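Local coordinates for malonyl CoA-acyl carrier protein transacylase (PDB 3IM9) that transfers the malonyl group from malonyl-CoA to the holo acyl carrier protein, supplying malonyl-ACP for fatty acid biosynthesis, at residues V116-K121 against N223-R228; V213-F218 against Q256-V261. All blocks are in the same frame, centred on the assembly; numbering follows the deposited sequence.

Helix 215-222 joins the two contacts: its first turn and the residues just before it face the 256-261 loop in contact 2, and the loop leaving its far end meets helix 112-128 in contact 1. Their centres are 15 Å apart, yet they touch directly, I118 CG2 lying 3.7 Å from F218 CZ. The calcium ion sits beside this junction, about 7 Å from the side chain of I118 and bound by Q256. Contact 2 is the nearer to the active site, with the side chain of L257 about 6 Å from that of H207 and about 7 Å from that of S97, both assigned by similarity; the side chain of I118 is about 12 Å from that of S97.

Contact 1: V116-K121 against N223-R228; sequences VKIVRK and NQFEWR
The ring of F225 lies against two consecutive residues of helix 112-128, I118 over one face and K117 at its rim. I118 CG1 stands 3.6 Å above the F225 ring plane, displaced toward the rim. Its line to the ring centroid is tilted 25° from the normal, which defines a CH-pi contact. With chi1 of -77° setting CG1 opposite the carbonyl carbon and chi2 of 166° extending the chain, I118 CD1 reaches the CG-CD1 side of the same ring, 3.7 Å from F225 CD1. I118 and F225 thus point in opposite directions as they pass.

K117 approaches differently. Its aliphatic chain stays extended beyond CG, and K117 CD meets F225 CE2 at 3.9 Å near the ring plane, while K117 CB is 4.0 Å from F225 CZ. The methylenes, rather than the ammonium, therefore make this contact. W227 adds a looser one: its CB is not aimed at the helix, but the indole swings back until W227 CZ2 is 4.2 Å from I118 CD1, meeting it obliquely.

Neighbours outside the pair hold the indole and flank the phenyl ring. W227 NE1 is hydrogen-bonded to I222 O at the end of helix 215-222, and Y221 of that helix packs edge-to-face with F225. I118 also touches F218, I222 and Y101.

The chemistry is thus dispersive: the interface of 195 Å² combines aliphatic carbon with aromatic rings through CH-pi and van der Waals contacts, and the indole N-H is satisfied by the backbone carbonyl of I222.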
loop_
_atom_site.group_PDB
_atom_site.type_symbol
_atom_site.label_atom_id
_atom_site.label_comp_id
_atom_site.label_asym_id
_atom_site.label_seq_id
_atom_site.Cartn_x
_atom_site.Cartn_y
_atom_site.Cartn_z
ATOM N N VAL A 116 -3.303 11.758 7.265
ATOM C CA VAL A 116 -2.834 12.465 6.034
ATOM C C VAL A 116 -1.513 13.215 6.336
ATOM O O VAL A 116 -0.595 13.287 5.532
ATOM C CB VAL A 116 -3.943 13.369 5.375
ATOM C CG1 VAL A 116 -4.080 14.729 6.112
ATOM C CG2 VAL A 116 -3.576 13.580 3.907
ATOM N N LYS A 117 -1.408 13.702 7.600
ATOM C CA LYS A 117 -0.154 14.366 8.007
ATOM C C LYS A 117 0.930 13.314 8.166
ATOM O O LYS A 117 2.095 13.565 7.700
ATOM C CB LYS A 117 -0.352 15.111 9.367
ATOM C CG LYS A 117 -1.422 16.247 9.298
ATOM C CD LYS A 117 -1.868 16.695 10.661
ATOM C CE LYS A 117 -2.786 17.882 10.510
ATOM N NZ LYS A 117 -3.409 18.213 11.910
ATOM N N ILE A 118 0.563 12.167 8.745
ATOM C CA ILE A 118 1.563 11.126 8.948
ATOM C C ILE A 118 2.132 10.618 7.576
ATOM O O ILE A 118 3.363 10.451 7.425
ATOM C CB ILE A 118 0.951 9.936 9.721
ATOM C CG1 ILE A 118 0.899 10.466 11.181
ATOM C CG2 ILE A 118 1.859 8.687 9.636
ATOM C CD1 ILE A 118 0.007 9.573 12.026
ATOM N N VAL A 119 1.238 10.404 6.591
ATOM C CA VAL A 119 1.770 9.838 5.348
ATOM C C VAL A 119 2.449 10.911 4.516
ATOM O O VAL A 119 3.396 10.588 3.717
ATOM C CB VAL A 119 0.685 9.116 4.503
ATOM C CG1 VAL A 119 0.102 7.958 5.297
ATOM C CG2 VAL A 119 -0.395 10.040 3.892
ATOM N N ARG A 120 2.088 12.213 4.655
ATOM C CA ARG A 120 2.892 13.213 4.037
ATOM C C ARG A 120 4.327 13.185 4.606
ATOM O O ARG A 120 5.291 13.264 3.814
ATOM C CB ARG A 120 2.198 14.625 4.270
ATOM C CG ARG A 120 3.093 15.847 3.913
ATOM C CD ARG A 120 3.357 15.857 2.439
ATOM N NE ARG A 120 3.827 17.221 2.052
ATOM C CZ ARG A 120 4.208 17.535 0.836
ATOM N NH1 ARG A 120 4.212 16.606 -0.145
ATOM N NH2 ARG A 120 4.586 18.825 0.534
ATOM N N LYS A 121 4.492 13.103 5.957
ATOM C CA LYS A 121 5.835 13.012 6.468
ATOM C C LYS A 121 6.533 11.702 6.024
ATOM O O LYS A 121 7.687 11.780 5.681
ATOM C CB LYS A 121 5.750 13.028 8.039
ATOM C CG LYS A 121 7.155 13.002 8.748
ATOM C CD LYS A 121 7.991 14.201 8.505
ATOM C CE LYS A 121 7.512 15.352 9.344
ATOM N NZ LYS A 121 8.551 16.500 9.393
ATOM N N ASN A 223 4.623 10.089 17.107
ATOM C CA ASN A 223 4.278 10.285 18.542
ATOM C C ASN A 223 3.519 11.538 18.747
ATOM O O ASN A 223 2.988 11.741 19.837
ATOM C CB ASN A 223 5.549 10.422 19.434
ATOM C CG ASN A 223 6.257 9.121 19.615
ATOM O OD1 ASN A 223 5.688 8.026 19.428
ATOM N ND2 ASN A 223 7.567 9.238 19.926
ATOM N N GLN A 224 3.460 12.382 17.727
ATOM C CA GLN A 224 2.631 13.609 17.825
ATOM C C GLN A 224 1.133 13.331 17.673
ATOM O O GLN A 224 0.306 14.317 17.748
ATOM C CB GLN A 224 3.099 14.697 16.882
ATOM C CG GLN A 224 4.564 15.099 17.127
ATOM C CD GLN A 224 5.051 16.125 16.181
ATOM O OE1 GLN A 224 4.314 16.860 15.524
ATOM N NE2 GLN A 224 6.414 16.207 16.068
ATOM N N PHE A 225 0.701 12.082 17.455
ATOM C CA PHE A 225 -0.693 11.827 17.209
ATOM C C PHE A 225 -1.160 10.751 18.155
ATOM O O PHE A 225 -0.366 9.897 18.588
ATOM C CB PHE A 225 -0.804 11.290 15.751
ATOM C CG PHE A 225 -0.284 12.280 14.761
ATOM C CD1 PHE A 225 1.066 12.284 14.376
ATOM C CD2 PHE A 225 -1.145 13.313 14.268
ATOM C CE1 PHE A 225 1.561 13.266 13.590
ATOM C CE2 PHE A 225 -0.649 14.307 13.450
ATOM C CZ PHE A 225 0.756 14.316 13.080
ATOM N N GLU A 226 -2.475 10.662 18.346
ATOM C CA GLU A 226 -3.055 9.635 19.190
ATOM C C GLU A 226 -3.423 8.443 18.324
ATOM O O GLU A 226 -4.111 8.559 17.317
ATOM C CB GLU A 226 -4.319 10.226 19.860
ATOM C CG GLU A 226 -5.087 9.180 20.609
ATOM C CD GLU A 226 -6.381 9.756 21.201
ATOM O OE1 GLU A 226 -7.475 9.182 20.889
ATOM O OE2 GLU A 226 -6.268 10.797 21.942
ATOM N N TRP A 227 -2.910 7.270 18.666
ATOM C CA TRP A 227 -3.236 6.051 18.010
ATOM C C TRP A 227 -4.250 5.285 18.851
ATOM O O TRP A 227 -4.119 5.194 20.112
ATOM C CB TRP A 227 -1.989 5.174 17.849
ATOM C CG TRP A 227 -0.979 5.812 16.940
ATOM C CD1 TRP A 227 -0.363 7.014 17.088
ATOM C CD2 TRP A 227 -0.530 5.260 15.687
ATOM N NE1 TRP A 227 0.495 7.258 15.977
ATOM C CE2 TRP A 227 0.370 6.193 15.127
ATOM C CE3 TRP A 227 -0.819 4.062 15.005
ATOM C CZ2 TRP A 227 1.027 5.969 13.876
ATOM C CZ3 TRP A 227 -0.132 3.828 13.756
ATOM C CH2 TRP A 227 0.740 4.798 13.232
ATOM N N ARG A 228 -5.265 4.748 18.215
ATOM C CA ARG A 228 -6.278 3.952 18.881
ATOM C C ARG A 228 -6.275 2.536 18.529
ATOM O O ARG A 228 -5.779 2.137 17.456
ATOM C CB ARG A 228 -7.680 4.544 18.601
ATOM C CG ARG A 228 -7.824 5.945 19.187
ATOM C CD ARG A 228 -9.177 6.528 18.880
ATOM N NE ARG A 228 -9.357 6.707 17.437
ATOM C CZ ARG A 228 -8.855 7.711 16.700
ATOM N NH1 ARG A 228 -8.098 8.699 17.224
ATOM N NH2 ARG A 228 -9.139 7.745 15.416
#

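Contact 2: V213-F218 against Q256-V261; sequences VIEEDF and QLYSPV. With CA (calcium ion), chain B.
The turn that follows helix 246-256, a type I beta turn from Q256 to S259, packs here against the start of helix 215-222 beside the calcium site. L257 makes the main apolar contact. Its CD1 is 3.6 Å from F218 CD1, meeting that ring obliquely, and 4.1 Å from I214 CD1. I214 and L257 cross at about a right angle; a chi1 of 63° places I214 CG1 between the backbone N and the carbonyl carbon and brings the end of the chain round to the leucine, although its CB does not point there.

Farther out, E215 and Y258 cross at a slant, the carboxylate turned 44° from the phenol ring plane. E215 CD is 3.9 Å from Y258 CE1, and E215 OE1 remains 3.8 Å from Y258 OH, so the geometry supports van der Waals contact at that end.

Q256 turns to the metal: its side chain bends at chi2, and OE1 binds the calcium ion at 2.6 Å. M253 O and Y101 OH also bind the ion, and the same OE1 accepts a hydrogen bond from R122 NH2. The hydrocarbon of L257 borders the site too, CD2 lying 3.6 Å from the calcium ion, and F218 CE1 is 4.0 Å from it.

The turn also meets the probable catalytic pair, S97 and H207. S259 O is hydrogen-bonded to H207 ND1, and Q256 NE2 to the backbone O of S97, the serine of what appears to be a GxSxG nucleophile elbow. Both bonds are consistent with the Ser-His active site of FabD acyltransferases, which this turn borders.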
loop_
_atom_site.group_PDB
_atom_site.type_symbol
_atom_site.label_atom_id
_atom_site.label_comp_id
_atom_site.label_asym_id
_atom_site.label_seq_id
_atom_site.Cartn_x
_atom_site.Cartn_y
_atom_site.Cartn_z
ATOM N N VAL A 213 17.453 4.097 8.056
ATOM C CA VAL A 213 17.960 5.479 8.215
ATOM C C VAL A 213 16.863 6.469 8.590
ATOM O O VAL A 213 17.213 7.555 9.122
ATOM C CB VAL A 213 18.771 6.022 6.992
ATOM C CG1 VAL A 213 20.035 5.201 6.813
ATOM C CG2 VAL A 213 17.899 6.113 5.745
ATOM N N ILE A 214 15.591 6.157 8.294
ATOM C CA ILE A 214 14.510 7.120 8.611
ATOM C C ILE A 214 13.633 6.667 9.777
ATOM O O ILE A 214 12.673 7.358 10.118
ATOM C CB ILE A 214 13.596 7.407 7.379
ATOM C CG1 ILE A 214 12.856 6.157 6.900
ATOM C CG2 ILE A 214 14.424 8.136 6.266
ATOM C CD1 ILE A 214 11.644 6.508 5.925
ATOM N N GLU A 215 13.986 5.551 10.391
ATOM C CA GLU A 215 13.197 4.983 11.521
ATOM C C GLU A 215 13.055 6.013 12.639
ATOM O O GLU A 215 11.932 6.258 13.145
ATOM C CB GLU A 215 13.898 3.699 12.076
ATOM C CG GLU A 215 13.301 3.213 13.362
ATOM C CD GLU A 215 13.881 1.860 13.779
ATOM O OE1 GLU A 215 13.225 1.187 14.583
ATOM O OE2 GLU A 215 14.983 1.496 13.292
ATOM N N GLU A 216 14.155 6.620 13.054
ATOM C CA GLU A 216 14.024 7.507 14.219
ATOM C C GLU A 216 13.174 8.734 13.931
ATOM O O GLU A 216 12.348 9.098 14.809
ATOM C CB GLU A 216 15.406 7.988 14.732
ATOM C CG GLU A 216 16.236 6.969 15.449
ATOM C CD GLU A 216 17.711 7.407 15.390
ATOM O OE1 GLU A 216 18.062 8.474 16.000
ATOM O OE2 GLU A 216 18.485 6.721 14.652
ATOM N N ASP A 217 13.365 9.365 12.794
ATOM C CA ASP A 217 12.619 10.564 12.456
ATOM C C ASP A 217 11.107 10.228 12.341
ATOM O O ASP A 217 10.221 10.971 12.819
ATOM C CB ASP A 217 13.087 11.163 11.124
ATOM C CG ASP A 217 14.469 11.848 11.252
ATOM O OD1 ASP A 217 14.880 12.143 12.391
ATOM O OD2 ASP A 217 15.148 12.096 10.229
ATOM N N PHE A 218 10.818 9.079 11.747
ATOM C CA PHE A 218 9.427 8.703 11.585
ATOM C C PHE A 218 8.778 8.357 12.929
ATOM O O PHE A 218 7.638 8.815 13.207
ATOM C CB PHE A 218 9.265 7.555 10.579
ATOM C CG PHE A 218 7.817 7.303 10.194
ATOM C CD1 PHE A 218 7.218 6.128 10.529
ATOM C CD2 PHE A 218 7.083 8.309 9.532
ATOM C CE1 PHE A 218 5.841 5.834 10.150
ATOM C CE2 PHE A 218 5.735 8.085 9.186
ATOM C CZ PHE A 218 5.122 6.861 9.476
ATOM N N GLN A 256 7.473 -1.456 9.190
ATOM C CA GLN A 256 6.993 -1.588 7.805
ATOM C C GLN A 256 7.971 -0.865 6.843
ATOM O O GLN A 256 8.188 -1.334 5.706
ATOM C CB GLN A 256 5.612 -0.955 7.681
ATOM C CG GLN A 256 4.906 -1.321 6.345
ATOM C CD GLN A 256 3.994 -0.189 5.864
ATOM O OE1 GLN A 256 4.346 0.986 5.926
ATOM N NE2 GLN A 256 2.830 -0.547 5.397
ATOM N N LEU A 257 8.580 0.203 7.305
ATOM C CA LEU A 257 9.479 1.025 6.451
ATOM C C LEU A 257 10.604 0.189 5.892
ATOM O O LEU A 257 11.020 0.504 4.743
ATOM C CB LEU A 257 10.052 2.225 7.214
ATOM C CG LEU A 257 8.974 3.220 7.761
ATOM C CD1 LEU A 257 9.669 4.196 8.677
ATOM C CD2 LEU A 257 8.313 3.981 6.567
ATOM N N TYR A 258 11.136 -0.703 6.702
ATOM C CA TYR A 258 12.379 -1.352 6.305
ATOM C C TYR A 258 12.223 -2.828 6.146
ATOM O O TYR A 258 13.228 -3.607 6.142
ATOM C CB TYR A 258 13.539 -0.996 7.262
ATOM C CG TYR A 258 13.244 -1.261 8.729
ATOM C CD1 TYR A 258 12.792 -0.188 9.538
ATOM C CD2 TYR A 258 13.409 -2.512 9.262
ATOM C CE1 TYR A 258 12.546 -0.423 10.875
ATOM C CE2 TYR A 258 13.143 -2.750 10.596
ATOM C CZ TYR A 258 12.714 -1.703 11.362
ATOM O OH TYR A 258 12.496 -2.060 12.738
ATOM N N SER A 259 10.987 -3.290 6.087
ATOM C CA SER A 259 10.651 -4.712 5.971
ATOM C C SER A 259 9.878 -4.972 4.695
ATOM O O SER A 259 9.155 -4.074 4.217
ATOM C CB SER A 259 9.764 -5.112 7.166
ATOM O OG SER A 259 10.485 -4.823 8.394
ATOM N N PRO A 260 9.942 -6.170 4.154
ATOM C CA PRO A 260 9.198 -6.508 2.927
ATOM C C PRO A 260 7.677 -6.453 3.190
ATOM O O PRO A 260 7.218 -6.750 4.313
ATOM C CB PRO A 260 9.619 -7.946 2.575
ATOM C CG PRO A 260 10.626 -8.306 3.622
ATOM C CD PRO A 260 10.823 -7.256 4.626
ATOM N N VAL A 261 6.920 -6.065 2.156
ATOM C CA VAL A 261 5.444 -6.104 2.186
ATOM C C VAL A 261 4.995 -7.482 1.895
ATOM O O VAL A 261 5.185 -7.982 0.776
ATOM C CB VAL A 261 4.887 -5.082 1.158
ATOM C CG1 VAL A 261 3.353 -5.190 1.106
ATOM C CG2 VAL A 261 5.263 -3.634 1.572
HETATM CA CA CA B . 5.077 2.876 7.565
#